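PDB 6ZZB: SAG family member (Sag19) from Eimeria tenella, which is of unknown function but, as a major surface antigen with a CAP-type fold, probably acts at the parasite surface where it meets the host. Local coordinates for residues 144-149 with 178-183; 151-156 with 169-174. All coordinates share one frame; numbering follows the deposited sequence.

Interaction 1 of 2, residues 144-149 with 178-183; sequences ATYTAG and SNVAFL
Thr-145 and Gly-149 of helix 138-155 meet Asn-179 and Val-180 of helix 175-183, two helices of the CAP-type alpha/beta fold. Over these segments the axes approach to 8.4 Å at 109°, a steep crossing, with contact limited to about one turn of each helix: Thr-145, Tyr-146 and Gly-149 against Asn-179, Val-180 and Leu-183.

Packing is tightest around Val-180. Val-180 CG2 lies 3.5 Å from Tyr-146 O and 3.7 Å from Gly-149 CA, so a methyl group presses directly on the partner backbone. The Tyr-146 ring meets the partner segment more loosely: Leu-183 CD1 lies at its edge, 4.5 Å from Tyr-146 CD1, and Leu-60 of helix 50-61 also touches this side chain. On the far side of helix 138-155, the CB of Thr-147 points away from the crossing and its residue is exposed.

The amide of Asn-179 is held at both ends. Its OD1 accepts from Val-127 N in strand 126-131. Thr-145 chi1, -156°, turns OG1 toward Asn-179, and Asn-176 ND2 also bonds this oxygen. Thr-145 OG1 lies close to the Asn-179 amide plane and accepts from Asn-179 ND2 at 2.8 Å, N-H...O 168°.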
ATOM      1  N   ALA A 144      -2.065  -7.089   9.968  1.00 12.16           N
ATOM      2  CA  ALA A 144      -3.401  -7.611   9.662  1.00 12.89           C
ATOM      3  C   ALA A 144      -3.533  -7.735   8.143  1.00 13.10           C
ATOM      4  O   ALA A 144      -4.127  -8.727   7.674  1.00 13.57           O
ATOM      5  CB  ALA A 144      -4.481  -6.752  10.245  1.00 13.28           C
ATOM      6  N   THR A 145      -3.068  -6.756   7.353  1.00 12.22           N
ATOM      7  CA  THR A 145      -3.230  -6.851   5.885  1.00 11.44           C
ATOM      8  C   THR A 145      -2.363  -7.984   5.381  1.00 11.14           C
ATOM      9  O   THR A 145      -2.762  -8.674   4.407  1.00 11.60           O
ATOM     10  CB  THR A 145      -2.949  -5.508   5.183  1.00 11.18           C
ATOM     11  OG1 THR A 145      -3.634  -5.497   3.928  1.00 11.25           O
ATOM     12  CG2 THR A 145      -1.489  -5.208   4.964  1.00 11.18           C
ATOM     13  N   TYR A 146      -1.203  -8.185   5.960  1.00 11.96           N
ATOM     14  CA  TYR A 146      -0.284  -9.244   5.533  1.00 12.42           C
ATOM     15  C   TYR A 146      -0.968 -10.596   5.741  1.00 13.20           C
ATOM     16  O   TYR A 146      -0.998 -11.423   4.801  1.00 12.90           O
ATOM     17  CB  TYR A 146       1.028  -9.152   6.315  1.00 14.29           C
ATOM     18  CG  TYR A 146       1.994 -10.237   5.941  1.00 16.43           C
ATOM     19  CD1 TYR A 146       2.877 -10.086   4.882  1.00 18.94           C
ATOM     20  CD2 TYR A 146       1.987 -11.439   6.620  1.00 18.91           C
ATOM     21  CE1 TYR A 146       3.768 -11.085   4.536  1.00 21.36           C
ATOM     22  CE2 TYR A 146       2.862 -12.459   6.269  1.00 21.72           C
ATOM     23  CZ  TYR A 146       3.744 -12.281   5.219  1.00 23.07           C
ATOM     24  OH  TYR A 146       4.604 -13.300   4.884  1.00 30.31           O
ATOM     25  N   THR A 147      -1.494 -10.838   6.928  1.00 12.78           N
ATOM     26  CA  THR A 147      -2.078 -12.166   7.246  1.00 13.86           C
ATOM     27  C   THR A 147      -3.256 -12.382   6.305  1.00 13.39           C
ATOM     28  O   THR A 147      -3.348 -13.462   5.654  1.00 13.46           O
ATOM     29  CB  THR A 147      -2.473 -12.212   8.714  1.00 14.67           C
ATOM     30  OG1 THR A 147      -1.243 -12.136   9.442  1.00 16.68           O
ATOM     31  CG2 THR A 147      -3.254 -13.477   9.047  1.00 17.29           C
ATOM     32  N   ALA A 148      -4.165 -11.434   6.217  1.00 11.93           N
ATOM     33  CA  ALA A 148      -5.380 -11.553   5.387  1.00 11.73           C
ATOM     34  C   ALA A 148      -4.978 -11.697   3.917  1.00 11.75           C
ATOM     35  O   ALA A 148      -5.604 -12.493   3.183  1.00 12.12           O
ATOM     36  CB  ALA A 148      -6.330 -10.416   5.608  1.00 12.70           C
ATOM     37  N   GLY A 149      -4.008 -10.933   3.448  1.00 11.43           N
ATOM     38  CA  GLY A 149      -3.637 -10.933   2.026  1.00 11.91           C
ATOM     39  C   GLY A 149      -2.921 -12.214   1.653  1.00 11.50           C
ATOM     40  O   GLY A 149      -3.228 -12.739   0.569  1.00 11.76           O
ATOM     41  N   SER A 178      -3.332  -7.435  -2.740  1.00  9.32           N
ATOM     42  CA  SER A 178      -2.549  -6.384  -3.432  1.00  9.32           C
ATOM     43  C   SER A 178      -1.488  -5.840  -2.474  1.00  9.26           C
ATOM     44  O   SER A 178      -0.328  -5.714  -2.816  1.00  9.74           O
ATOM     45  CB  SER A 178      -3.463  -5.335  -3.941  1.00  8.86           C
ATOM     46  OG  SER A 178      -2.730  -4.275  -4.564  1.00  9.71           O
ATOM     47  N   ASN A 179      -1.884  -5.543  -1.248  1.00  9.33           N
ATOM     48  CA  ASN A 179      -0.949  -4.990  -0.242  1.00  9.06           C
ATOM     49  C   ASN A 179       0.217  -5.947  -0.035  1.00  9.50           C
ATOM     50  O   ASN A 179       1.367  -5.482   0.031  1.00 10.52           O
ATOM     51  CB  ASN A 179      -1.655  -4.701   1.070  1.00  8.65           C
ATOM     52  CG  ASN A 179      -2.588  -3.513   1.030  1.00  8.44           C
ATOM     53  OD1 ASN A 179      -2.556  -2.716   0.091  1.00  9.18           O
ATOM     54  ND2 ASN A 179      -3.440  -3.369   2.050  1.00  9.14           N
ATOM     55  N   VAL A 180      -0.032  -7.250   0.053  1.00 10.21           N
ATOM     56  CA  VAL A 180       1.061  -8.220   0.259  1.00 10.53           C
ATOM     57  C   VAL A 180       1.975  -8.246  -0.966  1.00 10.54           C
ATOM     58  O   VAL A 180       3.194  -8.386  -0.779  1.00 10.68           O
ATOM     59  CB  VAL A 180       0.478  -9.617   0.540  1.00 12.46           C
ATOM     60  CG1 VAL A 180       1.517 -10.709   0.414  1.00 13.60           C
ATOM     61  CG2 VAL A 180      -0.177  -9.601   1.884  1.00 12.54           C
ATOM     62  N   ALA A 181       1.436  -8.136  -2.162  1.00 10.17           N
ATOM     63  CA  ALA A 181       2.280  -8.096  -3.378  1.00 11.13           C
ATOM     64  C   ALA A 181       3.260  -6.932  -3.290  1.00 11.29           C
ATOM     65  O   ALA A 181       4.430  -7.138  -3.565  1.00 12.53           O
ATOM     66  CB  ALA A 181       1.406  -8.050  -4.596  1.00 11.15           C
ATOM     67  N   PHE A 182       2.809  -5.770  -2.834  1.00 10.49           N
ATOM     68  CA  PHE A 182       3.735  -4.614  -2.725  1.00 10.45           C
ATOM     69  C   PHE A 182       4.714  -4.854  -1.590  1.00 10.90           C
ATOM     70  O   PHE A 182       5.916  -4.603  -1.745  1.00 11.28           O
ATOM     71  CB  PHE A 182       2.972  -3.315  -2.486  1.00 10.13           C
ATOM     72  CG  PHE A 182       2.351  -2.752  -3.716  1.00 10.41           C
ATOM     73  CD1 PHE A 182       3.077  -1.900  -4.535  1.00 10.51           C
ATOM     74  CD2 PHE A 182       1.062  -3.089  -4.082  1.00 11.68           C
ATOM     75  CE1 PHE A 182       2.506  -1.373  -5.674  1.00 10.84           C
ATOM     76  CE2 PHE A 182       0.501  -2.577  -5.241  1.00 11.38           C
ATOM     77  CZ  PHE A 182       1.241  -1.745  -6.060  1.00 11.17           C
ATOM     78  N   LEU A 183       4.242  -5.330  -0.456  1.00 10.67           N
ATOM     79  CA  LEU A 183       5.097  -5.544   0.726  1.00 10.86           C
ATOM     80  C   LEU A 183       6.237  -6.501   0.381  1.00 12.13           C
ATOM     81  O   LEU A 183       7.348  -6.321   0.910  1.00 13.03           O
ATOM     82  CB  LEU A 183       4.300  -6.123   1.892  1.00 11.23           C
ATOM     83  CG  LEU A 183       3.395  -5.140   2.616  1.00 11.50           C
ATOM     84  CD1 LEU A 183       2.377  -5.865   3.467  1.00 11.85           C
ATOM     85  CD2 LEU A 183       4.223  -4.198   3.478  1.00 12.22           C
TER

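Interaction 2 of 2, residues 151-156 with 169-174; sequences DHLKQS and NAPFNN. With SO4 (sulfate ion), chain B.
His-152 lays one face of its imidazole against the side chain of Asn-174, which arrives from the opposite direction. The ring and amide planes are stacked, 21° apart, with Asn-174 ND2 3.5 Å above the plane of the His-152 ring. A CH-pi contact adds to this: Asn-174 CB sits 3.7 Å from the ring centroid of His-152. The first torsion of His-152 (chi1 -165°) places CG anti to the backbone N and carries the ring out to the loop, where Pro-171 O stands at its edge, 3.5 Å from His-152 CD2.

Apolar contacts converge on one methyl. Leu-153 CD2 touches Pro-171 CG at 3.6 Å and Phe-172 CE1, also at 3.6 Å; the Leu-153 side chain runs at about a right angle to both. Pro-171 follows a cis peptide and starts a type I turn ending at Asn-174, the N-cap of helix 175-183; Asn-174 OD1 accepts from Ala-177 N. In this CAP-type fold the turn ends the connection between helix 138-155 and helix 175-183.

One water bridges the segments. It lies in the plane of the His-152 ring at its edge, 2.7 Å from His-152 NE2, and donates to Asn-173 OD1 at 2.8 Å. A sulfate, probably from the crystallisation liquor, is bound beside Ser-156 with Asn-157 N as a donor; its bond from Ser-156 OG is doubtful, being suspiciously short at a residue with two conformers. Toward 169-174 the ion packs on Ala-170 CB.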
ATOM      1  N   ASP A 151      -3.304 -15.090   3.179  1.00 12.02           N
ATOM      2  CA  ASP A 151      -4.369 -16.133   3.208  1.00 12.14           C
ATOM      3  C   ASP A 151      -5.129 -16.062   1.893  1.00 12.88           C
ATOM      4  O   ASP A 151      -5.447 -17.099   1.305  1.00 12.51           O
ATOM      5  CB  ASP A 151      -5.252 -15.943   4.420  1.00 12.48           C
ATOM      6  CG  ASP A 151      -4.591 -16.386   5.700  1.00 12.31           C
ATOM      7  OD1 ASP A 151      -3.603 -17.103   5.634  1.00 16.02           O
ATOM      8  OD2 ASP A 151      -5.131 -15.977   6.756  1.00 15.05           O
ATOM      9  N   HIS A 152      -5.501 -14.889   1.422  1.00 11.01           N
ATOM     10  CA  HIS A 152      -6.264 -14.746   0.168  1.00 11.70           C
ATOM     11  C   HIS A 152      -5.445 -15.318  -0.984  1.00 11.66           C
ATOM     12  O   HIS A 152      -6.023 -16.024  -1.825  1.00 12.20           O
ATOM     13  CB  HIS A 152      -6.629 -13.285  -0.089  1.00 11.65           C
ATOM     14  CG  HIS A 152      -7.683 -13.144  -1.118  1.00 11.59           C
ATOM     15  ND1 HIS A 152      -8.977 -13.528  -0.880  1.00 12.94           N
ATOM     16  CD2 HIS A 152      -7.629 -12.714  -2.386  1.00 12.55           C
ATOM     17  CE1 HIS A 152      -9.699 -13.262  -1.966  1.00 14.10           C
ATOM     18  NE2 HIS A 152      -8.904 -12.776  -2.902  1.00 13.53           N
ATOM     19  N   LEU A 153      -4.147 -15.054  -1.049  1.00 11.94           N
ATOM     20  CA  LEU A 153      -3.301 -15.597  -2.134  1.00 12.87           C
ATOM     21  C   LEU A 153      -3.248 -17.121  -2.027  1.00 13.49           C
ATOM     22  O   LEU A 153      -3.389 -17.817  -3.053  1.00 14.38           O
ATOM     23  CB  LEU A 153      -1.904 -14.994  -2.032  1.00 14.63           C
ATOM     24  CG  LEU A 153      -1.835 -13.559  -2.521  1.00 15.63           C
ATOM     25  CD1 LEU A 153      -0.488 -12.944  -2.190  1.00 16.59           C
ATOM     26  CD2 LEU A 153      -2.096 -13.487  -4.010  1.00 18.31           C
ATOM     27  N   LYS A 154      -3.066 -17.646  -0.834  1.00 12.81           N
ATOM     28  CA  LYS A 154      -2.982 -19.118  -0.635  1.00 13.25           C
ATOM     29  C   LYS A 154      -4.300 -19.773  -1.072  1.00 12.99           C
ATOM     30  O   LYS A 154      -4.252 -20.957  -1.573  1.00 15.21           O
ATOM     31  CB  LYS A 154      -2.673 -19.413   0.820  1.00 13.87           C
ATOM     32  CG  LYS A 154      -1.228 -19.157   1.215  1.00 15.44           C
ATOM     33  CD  LYS A 154      -1.006 -19.339   2.697  1.00 18.30           C
ATOM     34  CE  LYS A 154       0.437 -19.137   3.080  1.00 21.64           C
ATOM     35  NZ  LYS A 154       0.592 -19.260   4.550  1.00 25.64           N
ATOM     36  N   GLN A 155      -5.417 -19.112  -0.873  1.00 12.01           N
ATOM     37  CA  GLN A 155      -6.758 -19.629  -1.199  1.00 12.08           C
ATOM     38  C   GLN A 155      -7.026 -19.505  -2.691  1.00 12.92           C
ATOM     39  O   GLN A 155      -8.019 -20.072  -3.170  1.00 13.13           O
ATOM     40  CB  GLN A 155      -7.784 -18.856  -0.388  1.00 12.05           C
ATOM     41  CG  GLN A 155      -7.700 -19.235   1.075  1.00 11.87           C
ATOM     42  CD  GLN A 155      -8.178 -18.154   2.013  1.00 11.54           C
ATOM     43  OE1 GLN A 155      -8.789 -17.182   1.588  1.00 12.99           O
ATOM     44  NE2 GLN A 155      -7.960 -18.376   3.304  1.00 12.12           N
ATOM     45  N   SER A 156      -6.223 -18.716  -3.390  1.00 12.80           N
ATOM     46  CA  SER A 156      -6.372 -18.394  -4.833  0.50 12.57           C
ATOM     47  C   SER A 156      -5.705 -19.467  -5.690  1.00 12.76           C
ATOM     48  O   SER A 156      -4.710 -20.023  -5.275  1.00 13.51           O
ATOM     49  CB  SER A 156      -5.766 -17.027  -5.131  0.50 11.70           C
ATOM     50  OG  SER A 156      -5.716 -16.767  -6.541  0.50 10.34           O
ATOM     51  N   ASN A 169      -8.681  -7.815 -11.181  1.00 21.92           N
ATOM     52  CA  ASN A 169      -9.054  -9.254 -11.270  1.00 24.23           C
ATOM     53  C   ASN A 169      -8.555 -10.011 -10.045  1.00 22.24           C
ATOM     54  O   ASN A 169      -7.627  -9.545  -9.376  1.00 18.22           O
ATOM     55  CB  ASN A 169      -8.496  -9.893 -12.541  1.00 28.37           C
ATOM     56  CG  ASN A 169      -9.149  -9.335 -13.787  1.00 32.71           C
ATOM     57  OD1 ASN A 169     -10.327  -8.979 -13.776  1.00 37.57           O
ATOM     58  ND2 ASN A 169      -8.395  -9.276 -14.870  1.00 38.89           N
ATOM     59  N   ALA A 170      -9.115 -11.183  -9.767  1.00 20.29           N
ATOM     60  CA  ALA A 170      -8.621 -12.046  -8.678  1.00 18.45           C
ATOM     61  C   ALA A 170      -7.196 -12.483  -8.985  1.00 17.87           C
ATOM     62  O   ALA A 170      -6.826 -12.724 -10.147  1.00 21.74           O
ATOM     63  CB  ALA A 170      -9.543 -13.227  -8.495  1.00 19.98           C
ATOM     64  N   PRO A 171      -6.308 -12.607  -7.984  1.00 16.50           N
ATOM     65  CA  PRO A 171      -6.624 -12.321  -6.581  1.00 15.12           C
ATOM     66  C   PRO A 171      -6.325 -10.885  -6.119  1.00 14.17           C
ATOM     67  O   PRO A 171      -6.642 -10.585  -4.970  1.00 13.27           O
ATOM     68  CB  PRO A 171      -5.641 -13.225  -5.855  1.00 15.49           C
ATOM     69  CG  PRO A 171      -4.416 -13.228  -6.734  1.00 15.90           C
ATOM     70  CD  PRO A 171      -4.962 -13.163  -8.146  1.00 16.17           C
ATOM     71  N   PHE A 172      -5.761 -10.034  -6.985  1.00 13.15           N
ATOM     72  CA  PHE A 172      -5.210  -8.721  -6.550  1.00 12.83           C
ATOM     73  C   PHE A 172      -6.276  -7.636  -6.536  1.00 12.80           C
ATOM     74  O   PHE A 172      -5.964  -6.510  -6.120  1.00 12.54           O
ATOM     75  CB  PHE A 172      -3.982  -8.376  -7.376  1.00 12.09           C
ATOM     76  CG  PHE A 172      -2.852  -9.332  -7.140  1.00 12.14           C
ATOM     77  CD1 PHE A 172      -2.285  -9.452  -5.892  1.00 12.68           C
ATOM     78  CD2 PHE A 172      -2.397 -10.174  -8.154  1.00 13.71           C
ATOM     79  CE1 PHE A 172      -1.284 -10.373  -5.638  1.00 13.78           C
ATOM     80  CE2 PHE A 172      -1.403 -11.102  -7.894  1.00 14.00           C
ATOM     81  CZ  PHE A 172      -0.827 -11.188  -6.650  1.00 13.81           C
ATOM     82  N   ASN A 173      -7.525  -7.953  -6.876  1.00 13.18           N
ATOM     83  CA  ASN A 173      -8.685  -7.083  -6.605  1.00 13.30           C
ATOM     84  C   ASN A 173      -9.074  -7.162  -5.127  1.00 13.02           C
ATOM     85  O   ASN A 173      -9.921  -6.358  -4.708  1.00 15.44           O
ATOM     86  CB  ASN A 173      -9.874  -7.434  -7.511  1.00 15.78           C
ATOM     87  CG  ASN A 173     -10.426  -8.818  -7.274  1.00 16.90           C
ATOM     88  OD1 ASN A 173      -9.801  -9.675  -6.669  1.00 16.07           O
ATOM     89  ND2 ASN A 173     -11.584  -9.088  -7.872  1.00 22.05           N
ATOM     90  N   ASN A 174      -8.476  -8.050  -4.360  1.00 12.73           N
ATOM     91  CA  ASN A 174      -8.556  -8.028  -2.884  1.00 12.38           C
ATOM     92  C   ASN A 174      -7.458  -7.084  -2.388  1.00 11.82           C
ATOM     93  O   ASN A 174      -6.281  -7.305  -2.707  1.00 11.17           O
ATOM     94  CB  ASN A 174      -8.435  -9.450  -2.331  1.00 12.04           C
ATOM     95  CG  ASN A 174      -8.390  -9.517  -0.833  1.00 13.13           C
ATOM     96  OD1 ASN A 174      -7.407  -9.106  -0.222  1.00 13.25           O
ATOM     97  ND2 ASN A 174      -9.447 -10.047  -0.214  1.00 13.46           N
TER
HETATM   98  S   SO4 B 301      -8.997 -17.256  -8.010  1.00 37.22           S
HETATM   99  O1  SO4 B 301      -7.892 -16.359  -7.744  1.00 39.92           O
HETATM  100  O2  SO4 B 301      -9.265 -17.265  -9.421  1.00 40.53           O
HETATM  101  O3  SO4 B 301     -10.168 -16.769  -7.320  1.00 43.41           O
HETATM  102  O4  SO4 B 301      -8.694 -18.593  -7.552  1.00 35.08           O
HETATM  103  O   HOH W   1      -9.878 -12.113  -5.350  1.00 19.77           O

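Both contacts use helix 138-155, interaction 1 through its middle and interaction 2 through its C-terminal end, and their centres lie 10 Å apart on the same side of the chain's centre. All touching residues of interaction 1 are buried, and its partner is another helix. Interaction 2 lies farther out, only partly buried, against the irregular segment that leads into that same helix. The chemistry follows: a direct side-chain hydrogen bond among methyls inside, against a stacked imidazole and amide and a water bridge outside, with a sulfate beside them. They meet where Val-180 CG1 packs on Leu-153 CD1 at 4.0 Å and Ala-181 CB on Phe-172 CE1 at 3.7 Å.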